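Local coordinates for fiber KNOB domain (Avirulent turkey hemorrhagic enteritis virus, PDB 4D63), which forms the trimeric head of the viral fibre, binds sialic acid of sialyllactose, and probably attaches the virus to host-cell glycans, at residues V124-I129 against F148-V153; L75-F80 against V179-C184; T113-L118 against H159-C164. All coordinates share one frame; numbering follows the deposited sequence.

Interaction 1: residues V124-I129 against F148-V153; sequences VESPTI and FVRLTV. With SIA (N-acetyl-alpha-neuraminic acid), chain B.
Glu125 sets CG beside its backbone N (chi1 -71°) and then bends at chi2 (-57°), which brings its carboxylate to Thr152 OG1 and Val153 N. Arg150 bends at chi3 (76°) and swings its guanidinium there. OE1 of Glu125 then takes two donors: OG1 of Thr152 at 2.6 Å on the syn lone pair, and NH2 of Arg150 on the anti one, a 3.0 Å salt bridge with the two planes well out of parallel. Arg150 also grips Ser126 O side-on, through NE (2.8 Å) and NH2, with that oxygen nearly in the guanidinium plane. Its NH1 bonds to Tyr93 OH of the second subunit. Ser126 meets Leu151 twice: its N donates to Leu151 O, and its OG receives the N-H of Leu151 at 2.8 Å, almost straight, while donating to Pro127 O. Regular antiparallel pairing joins Ile129 to Val149. OE2 of Glu125 is met from above the carboxylate plane by Val153 N at 2.8 Å. O4 of SIA donates to OE2 of Glu125 at 3.0 Å. The loop, pinned to a strand edge by side-chain hydrogen bonds and a salt bridge, presents part of the sialic acid pocket, which Lys154, Asn155 and Met87 of the second subunit complete.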
# COMPACT_ATOMS: atom_id res chain seq x y z
N VAL A 124 -3.95 10.25 -15.54
CA VAL A 124 -4.50 9.00 -14.99
C VAL A 124 -5.31 9.28 -13.74
O VAL A 124 -5.01 10.19 -12.98
CB VAL A 124 -3.42 7.98 -14.58
CG1 VAL A 124 -2.71 7.43 -15.79
CG2 VAL A 124 -2.39 8.57 -13.62
N GLU A 125 -6.33 8.47 -13.56
CA GLU A 125 -7.04 8.36 -12.31
C GLU A 125 -6.46 7.11 -11.60
O GLU A 125 -6.88 5.99 -11.88
CB GLU A 125 -8.54 8.21 -12.57
CG GLU A 125 -9.27 9.45 -13.09
CD GLU A 125 -9.14 10.69 -12.20
OE1 GLU A 125 -9.06 10.58 -10.94
OE2 GLU A 125 -9.14 11.81 -12.78
N SER A 126 -5.48 7.30 -10.72
CA SER A 126 -4.78 6.17 -10.12
C SER A 126 -5.54 5.61 -8.89
O SER A 126 -6.45 6.27 -8.34
CB SER A 126 -3.39 6.60 -9.65
OG SER A 126 -3.48 7.32 -8.44
N PRO A 127 -5.14 4.43 -8.42
CA PRO A 127 -5.61 4.11 -7.09
C PRO A 127 -4.81 4.90 -6.07
O PRO A 127 -3.88 5.66 -6.42
CB PRO A 127 -5.37 2.60 -6.95
CG PRO A 127 -4.65 2.20 -8.20
CD PRO A 127 -4.17 3.44 -8.89
N THR A 128 -5.23 4.75 -4.82
CA THR A 128 -4.59 5.38 -3.67
C THR A 128 -3.50 4.48 -3.19
O THR A 128 -3.72 3.26 -3.04
CB THR A 128 -5.57 5.59 -2.51
OG1 THR A 128 -6.69 6.42 -2.94
CG2 THR A 128 -4.87 6.25 -1.37
N ILE A 129 -2.31 5.06 -2.98
CA ILE A 129 -1.20 4.35 -2.35
C ILE A 129 -0.80 5.01 -1.06
O ILE A 129 -0.74 6.23 -0.97
CB ILE A 129 0.04 4.14 -3.29
CG1 ILE A 129 0.77 5.42 -3.59
CG2 ILE A 129 -0.38 3.50 -4.61
CD1 ILE A 129 2.12 5.15 -4.20
N PHE A 148 -1.42 9.17 2.22
CA PHE A 148 -2.15 8.46 1.17
C PHE A 148 -2.12 9.31 -0.10
O PHE A 148 -2.53 10.48 -0.09
CB PHE A 148 -3.58 8.17 1.60
CG PHE A 148 -3.67 7.11 2.66
CD1 PHE A 148 -3.78 5.77 2.32
CD2 PHE A 148 -3.65 7.45 4.01
CE1 PHE A 148 -3.82 4.80 3.27
CE2 PHE A 148 -3.71 6.48 4.97
CZ PHE A 148 -3.82 5.15 4.61
N VAL A 149 -1.65 8.74 -1.20
CA VAL A 149 -1.43 9.52 -2.41
C VAL A 149 -2.18 8.95 -3.62
O VAL A 149 -2.24 7.74 -3.81
CB VAL A 149 0.07 9.60 -2.72
CG1 VAL A 149 0.33 10.50 -3.92
CG2 VAL A 149 0.82 10.10 -1.50
N ARG A 150 -2.70 9.84 -4.44
CA ARG A 150 -3.35 9.49 -5.69
C ARG A 150 -2.97 10.47 -6.78
O ARG A 150 -2.69 11.66 -6.51
CB ARG A 150 -4.86 9.68 -5.57
CG ARG A 150 -5.64 8.57 -4.97
CD ARG A 150 -7.09 8.80 -5.33
NE ARG A 150 -7.32 8.44 -6.73
CZ ARG A 150 -8.14 9.06 -7.57
NH1 ARG A 150 -8.85 10.10 -7.19
NH2 ARG A 150 -8.23 8.63 -8.83
N LEU A 151 -3.10 10.02 -8.03
CA LEU A 151 -3.09 10.95 -9.15
C LEU A 151 -4.50 11.01 -9.66
O LEU A 151 -5.20 9.98 -9.74
CB LEU A 151 -2.16 10.44 -10.25
CG LEU A 151 -0.70 10.16 -9.91
CD1 LEU A 151 0.01 9.53 -11.11
CD2 LEU A 151 0.06 11.41 -9.49
N THR A 152 -4.95 12.23 -9.92
CA THR A 152 -6.29 12.49 -10.45
C THR A 152 -6.13 13.55 -11.57
O THR A 152 -5.07 14.17 -11.72
CB THR A 152 -7.25 12.92 -9.34
OG1 THR A 152 -8.60 12.83 -9.79
CG2 THR A 152 -7.01 14.36 -8.87
N VAL A 153 -7.17 13.71 -12.37
CA VAL A 153 -7.18 14.68 -13.46
C VAL A 153 -8.33 15.70 -13.25
O VAL A 153 -9.47 15.32 -12.95
CB VAL A 153 -7.33 13.96 -14.81
CG1 VAL A 153 -7.38 14.97 -15.96
CG2 VAL A 153 -6.18 12.98 -15.00
C1 SIA B . -12.17 16.99 -15.87
C2 SIA B . -13.12 15.80 -15.96
C3 SIA B . -12.35 14.48 -16.14
C4 SIA B . -11.71 13.98 -14.83
C5 SIA B . -12.80 13.87 -13.78
C6 SIA B . -13.41 15.27 -13.58
C7 SIA B . -14.56 15.31 -12.56
C8 SIA B . -15.38 16.62 -12.63
C9 SIA B . -16.85 16.39 -12.98
C10 SIA B . -12.78 12.17 -12.01
C11 SIA B . -12.04 11.53 -10.86
N5 SIA B . -12.24 13.25 -12.59
O1A SIA B . -10.98 16.83 -16.24
O1B SIA B . -12.60 18.10 -15.46
O2 SIA B . -14.03 16.02 -17.06
O4 SIA B . -11.06 12.70 -14.97
O6 SIA B . -13.97 15.70 -14.82
O7 SIA B . -15.41 14.18 -12.82
O8 SIA B . -15.35 17.33 -11.39
O9 SIA B . -17.45 17.62 -13.39
O10 SIA B . -13.83 11.71 -12.39
O HOH W 1 -3.19 12.36 -13.00

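Interaction 2: residues L75-F80 against V179-C184; sequences LLIIQF and VMLFTC
Phe80 and Met180 meet where the two strands begin to part, and the methionine is the chain to follow. Its CB leaves the backbone with CG beside the backbone N (chi1 -67°), on the side of the strand pair that also carries Ile78 and Phe182. SD lies above the Phe80 ring but at a distance, 5.5 Å from the centroid, a loose Met-aromatic contact. The bend at chi3 (-58°) brings the tip in: CE of Met180 sits 4.0 Å from the centroid of the Phe80 ring, over the face and shifted toward the rim, with CG of Phe80 its nearest atom. The Phe80 ring also meets Phe182 rim to rim, CE1 of one 3.5 Å from CE1 of the other, with the planes steeply inclined and neither ring over the other's face.

Farther along, CG2 of Ile78 rests 3.7 Å from CB of Phe182. On the reverse side of the pair, CG2 of Ile77 packs against CD1 of Leu181, and NE2 of Gln79 approaches CG1 of Val179. The backbones run antiparallel, Leu76 opposite Cys184 and Ile78 opposite Phe182 as hydrogen-bonded pairs. Phe80 N adds one more bond to Met180 O (3.0 Å), after which a water takes over, donating to Phe80 O and accepting from Met180 N (2.7 Å).

The strand of 181-184 is outermost in its own chain, yet Thr128 of the third subunit bonds to Val179, and Pro127 of that subunit packs on Leu181. Between the two segments the backbone bonds set the register, while apolar, aromatic and sulfur contacts do the rest, which lets the Phe80 side pack into the subunit's interior and the side of Ile77 and Leu181 pack against trimer neighbours.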
# COMPACT_ATOMS: atom_id res chain seq x y z
N LEU A 75 -3.63 -0.71 -19.18
CA LEU A 75 -2.84 -0.76 -17.98
C LEU A 75 -1.70 0.25 -18.08
O LEU A 75 -0.99 0.34 -19.10
CB LEU A 75 -2.29 -2.18 -17.83
CG LEU A 75 -1.53 -2.57 -16.56
CD1 LEU A 75 -2.42 -2.51 -15.32
CD2 LEU A 75 -0.93 -3.95 -16.75
N LEU A 76 -1.54 1.05 -17.04
CA LEU A 76 -0.40 1.93 -16.95
C LEU A 76 0.20 1.81 -15.57
O LEU A 76 -0.46 2.07 -14.58
CB LEU A 76 -0.79 3.38 -17.21
CG LEU A 76 0.41 4.33 -17.05
CD1 LEU A 76 0.91 4.80 -18.40
CD2 LEU A 76 0.10 5.54 -16.18
N ILE A 77 1.46 1.42 -15.54
CA ILE A 77 2.21 1.28 -14.31
C ILE A 77 3.28 2.36 -14.32
O ILE A 77 4.05 2.46 -15.26
CB ILE A 77 2.86 -0.09 -14.24
CG1 ILE A 77 1.79 -1.17 -14.16
CG2 ILE A 77 3.85 -0.17 -13.08
CD1 ILE A 77 2.36 -2.58 -14.24
N ILE A 78 3.33 3.15 -13.27
CA ILE A 78 4.20 4.31 -13.23
C ILE A 78 4.92 4.42 -11.88
O ILE A 78 4.28 4.46 -10.83
CB ILE A 78 3.41 5.61 -13.53
CG1 ILE A 78 4.27 6.86 -13.30
CG2 ILE A 78 2.13 5.70 -12.71
CD1 ILE A 78 3.78 8.08 -14.07
N GLN A 79 6.25 4.50 -11.94
CA GLN A 79 7.06 4.65 -10.77
C GLN A 79 7.78 5.98 -10.75
O GLN A 79 8.44 6.32 -11.72
CB GLN A 79 8.10 3.53 -10.70
CG GLN A 79 8.79 3.44 -9.34
CD GLN A 79 9.87 2.38 -9.30
OE1 GLN A 79 9.65 1.25 -9.66
NE2 GLN A 79 11.02 2.75 -8.80
N PHE A 80 7.70 6.69 -9.62
CA PHE A 80 8.52 7.89 -9.40
C PHE A 80 9.91 7.46 -9.01
O PHE A 80 10.08 6.61 -8.13
CB PHE A 80 7.89 8.79 -8.35
CG PHE A 80 6.64 9.47 -8.82
CD1 PHE A 80 5.45 8.74 -8.99
CD2 PHE A 80 6.63 10.82 -9.11
CE1 PHE A 80 4.28 9.35 -9.43
CE2 PHE A 80 5.47 11.43 -9.58
CZ PHE A 80 4.30 10.70 -9.73
N VAL A 179 9.28 4.90 -1.98
CA VAL A 179 9.31 4.73 -3.43
C VAL A 179 7.89 4.41 -3.92
O VAL A 179 7.31 3.35 -3.59
CB VAL A 179 10.27 3.60 -3.86
CG1 VAL A 179 10.31 3.50 -5.39
CG2 VAL A 179 11.66 3.86 -3.32
N MET A 180 7.34 5.33 -4.70
CA MET A 180 5.95 5.28 -5.14
C MET A 180 5.84 4.60 -6.49
O MET A 180 6.47 5.03 -7.44
CB MET A 180 5.38 6.69 -5.30
CG MET A 180 5.25 7.43 -3.96
SD MET A 180 4.25 8.93 -4.05
CE MET A 180 5.17 9.83 -5.30
N LEU A 181 4.97 3.61 -6.58
CA LEU A 181 4.58 3.06 -7.87
C LEU A 181 3.06 2.87 -7.90
O LEU A 181 2.47 2.33 -6.98
CB LEU A 181 5.30 1.72 -8.14
CG LEU A 181 4.86 0.97 -9.41
CD1 LEU A 181 6.06 0.20 -9.97
CD2 LEU A 181 3.68 0.03 -9.14
N PHE A 182 2.44 3.35 -8.97
CA PHE A 182 1.03 3.24 -9.16
C PHE A 182 0.76 2.27 -10.28
O PHE A 182 1.31 2.43 -11.38
CB PHE A 182 0.43 4.61 -9.56
CG PHE A 182 0.65 5.70 -8.54
CD1 PHE A 182 1.83 6.41 -8.50
CD2 PHE A 182 -0.34 6.01 -7.60
CE1 PHE A 182 2.01 7.42 -7.57
CE2 PHE A 182 -0.16 7.00 -6.69
CZ PHE A 182 1.02 7.70 -6.66
N THR A 183 -0.11 1.31 -10.03
CA THR A 183 -0.70 0.50 -11.08
C THR A 183 -2.10 1.11 -11.40
O THR A 183 -2.92 1.23 -10.51
CB THR A 183 -0.86 -0.97 -10.67
OG1 THR A 183 0.43 -1.54 -10.38
CG2 THR A 183 -1.57 -1.75 -11.81
N CYS A 184 -2.33 1.51 -12.65
CA CYS A 184 -3.53 2.22 -13.05
C CYS A 184 -4.30 1.48 -14.16
O CYS A 184 -3.69 0.88 -15.05
CB CYS A 184 -3.15 3.59 -13.56
SG CYS A 184 -2.09 4.49 -12.44
O HOH W 2 9.02 7.25 -5.57

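Interaction 3: residues T113-L118 against H159-C164; sequences TYIVPL and HMIIQC
Strands 113-118 and 159-163 lie antiparallel, their axes 4.6 Å apart at closest approach and 165° between directions. Four backbone bonds hold them, a reciprocal pair between Tyr114 and Ile162 and another between Val116 and Met160; Tyr114 N to Ile162 O, at 2.8 Å, is nearly straight. On the side of Tyr114, the phenol ring turns its edge to Ile162 O, which lies in the ring plane. CE1 of that ring is 3.8 Å from SG of Cys164, an oblique sulfur-aromatic approach. Val116 packs CB against CB of Met160 at 4.0 Å, and CD1 of Leu118 closes on the same methionine carbon. These two are central strands of the antiparallel beta-sandwich of the adenovirus fibre head, and this apolar side looks inward, where Tyr114 also meets Phe105. Thr113, Ile115 and Pro117 point to the other side together with His159 and Ile161. His159 turns CG away from its carbonyl carbon (chi1 -66°), which brings CD2 to 3.5 Å from CA of Pro117 and 3.8 Å from CG2 of Ile115; its ND1 bonds to Asn157 O. CD1 of Ile161 lies alongside CG1 of Ile115. Tyr93 of the second subunit packs on Thr113 and Ile161, and Met87 of that subunit packs on His159.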
# COMPACT_ATOMS: atom_id res chain seq x y z
N THR A 113 -5.64 17.75 3.20
CA THR A 113 -5.55 17.34 1.82
C THR A 113 -4.73 18.38 1.09
O THR A 113 -5.12 19.55 1.03
CB THR A 113 -6.96 17.18 1.23
OG1 THR A 113 -7.62 16.18 1.99
CG2 THR A 113 -6.92 16.76 -0.24
N TYR A 114 -3.55 17.95 0.60
CA TYR A 114 -2.63 18.84 -0.09
C TYR A 114 -2.60 18.47 -1.57
O TYR A 114 -2.27 17.35 -1.95
CB TYR A 114 -1.23 18.78 0.56
CG TYR A 114 -1.33 19.18 2.03
CD1 TYR A 114 -1.75 18.26 2.99
CD2 TYR A 114 -1.08 20.49 2.45
CE1 TYR A 114 -1.87 18.62 4.32
CE2 TYR A 114 -1.21 20.85 3.79
CZ TYR A 114 -1.62 19.92 4.71
OH TYR A 114 -1.77 20.26 6.05
N ILE A 115 -2.98 19.43 -2.39
CA ILE A 115 -3.15 19.23 -3.81
C ILE A 115 -2.02 19.91 -4.56
O ILE A 115 -1.82 21.13 -4.44
CB ILE A 115 -4.50 19.81 -4.28
CG1 ILE A 115 -5.65 19.18 -3.47
CG2 ILE A 115 -4.67 19.58 -5.78
CD1 ILE A 115 -7.04 19.58 -3.92
N VAL A 116 -1.32 19.09 -5.35
CA VAL A 116 -0.15 19.50 -6.09
C VAL A 116 -0.49 19.51 -7.59
O VAL A 116 -0.44 18.46 -8.21
CB VAL A 116 1.03 18.53 -5.85
CG1 VAL A 116 2.27 18.96 -6.65
CG2 VAL A 116 1.37 18.45 -4.36
N PRO A 117 -0.86 20.69 -8.16
CA PRO A 117 -1.11 20.74 -9.62
C PRO A 117 0.17 20.45 -10.32
O PRO A 117 1.22 20.91 -9.87
CB PRO A 117 -1.53 22.19 -9.88
CG PRO A 117 -1.09 22.95 -8.69
CD PRO A 117 -1.08 21.99 -7.52
N LEU A 118 0.09 19.67 -11.39
CA LEU A 118 1.26 19.25 -12.17
C LEU A 118 1.06 19.60 -13.65
O LEU A 118 -0.07 19.79 -14.13
CB LEU A 118 1.46 17.73 -12.04
CG LEU A 118 1.70 17.17 -10.62
CD1 LEU A 118 1.41 15.68 -10.55
CD2 LEU A 118 3.10 17.50 -10.13
N HIS A 159 -3.12 16.17 -11.18
CA HIS A 159 -2.85 16.63 -9.86
C HIS A 159 -2.51 15.44 -8.98
O HIS A 159 -3.14 14.40 -9.07
CB HIS A 159 -4.09 17.27 -9.30
CG HIS A 159 -4.50 18.53 -10.00
ND1 HIS A 159 -5.05 18.53 -11.26
CD2 HIS A 159 -4.52 19.81 -9.57
CE1 HIS A 159 -5.36 19.77 -11.60
NE2 HIS A 159 -5.05 20.56 -10.59
N MET A 160 -1.55 15.64 -8.08
CA MET A 160 -1.22 14.68 -7.03
C MET A 160 -1.95 15.07 -5.76
O MET A 160 -1.85 16.19 -5.30
CB MET A 160 0.30 14.66 -6.75
CG MET A 160 0.71 13.58 -5.77
SD MET A 160 2.49 13.58 -5.53
CE MET A 160 2.96 12.88 -7.10
N ILE A 161 -2.71 14.13 -5.21
CA ILE A 161 -3.49 14.34 -4.00
C ILE A 161 -2.73 13.66 -2.86
O ILE A 161 -2.47 12.45 -2.90
CB ILE A 161 -4.90 13.73 -4.11
CG1 ILE A 161 -5.58 14.13 -5.43
CG2 ILE A 161 -5.73 14.13 -2.89
CD1 ILE A 161 -5.89 15.62 -5.54
N ILE A 162 -2.38 14.43 -1.86
CA ILE A 162 -1.66 13.90 -0.70
C ILE A 162 -2.48 14.15 0.56
O ILE A 162 -2.66 15.30 0.95
CB ILE A 162 -0.29 14.58 -0.52
CG1 ILE A 162 0.58 14.41 -1.77
CG2 ILE A 162 0.42 14.06 0.73
CD1 ILE A 162 1.80 15.29 -1.76
N GLN A 163 -2.90 13.10 1.23
CA GLN A 163 -3.65 13.23 2.44
C GLN A 163 -2.86 12.69 3.57
O GLN A 163 -2.23 11.60 3.48
CB GLN A 163 -4.96 12.52 2.31
CG GLN A 163 -5.74 13.08 1.16
CD GLN A 163 -7.05 12.39 0.93
OE1 GLN A 163 -7.10 11.25 0.46
NE2 GLN A 163 -8.13 13.09 1.23
N CYS A 164 -2.86 13.47 4.65
CA CYS A 164 -2.24 13.02 5.89
C CYS A 164 -3.07 13.39 7.14
O CYS A 164 -4.24 13.69 7.02
CB CYS A 164 -0.84 13.58 5.97
SG CYS A 164 -0.79 15.35 5.91

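All three contacts are antiparallel and largely buried. Interaction 3 lies on central strands of the sheet, interaction 2 at an outer strand of its chain against trimer neighbours, and interaction 1 is mostly buried but partly exposed at Glu125, which meets the sugar. Interactions 1 and 3 share neighbouring strands: Arg150 and Thr152 of strand 142-154 pair with Ile161 and His159 of strand 157-163. Interaction 2 joins from the other side, where Phe182 packs on Ser126 and Ile129, and reaches interaction 3 across the interior, the rim of Phe80 touching CE of Met160. Interactions 2 and 3 rest on backbone bonds and apolar side chains; interaction 1 adds a salt bridge and side-chain hydrogen bonds.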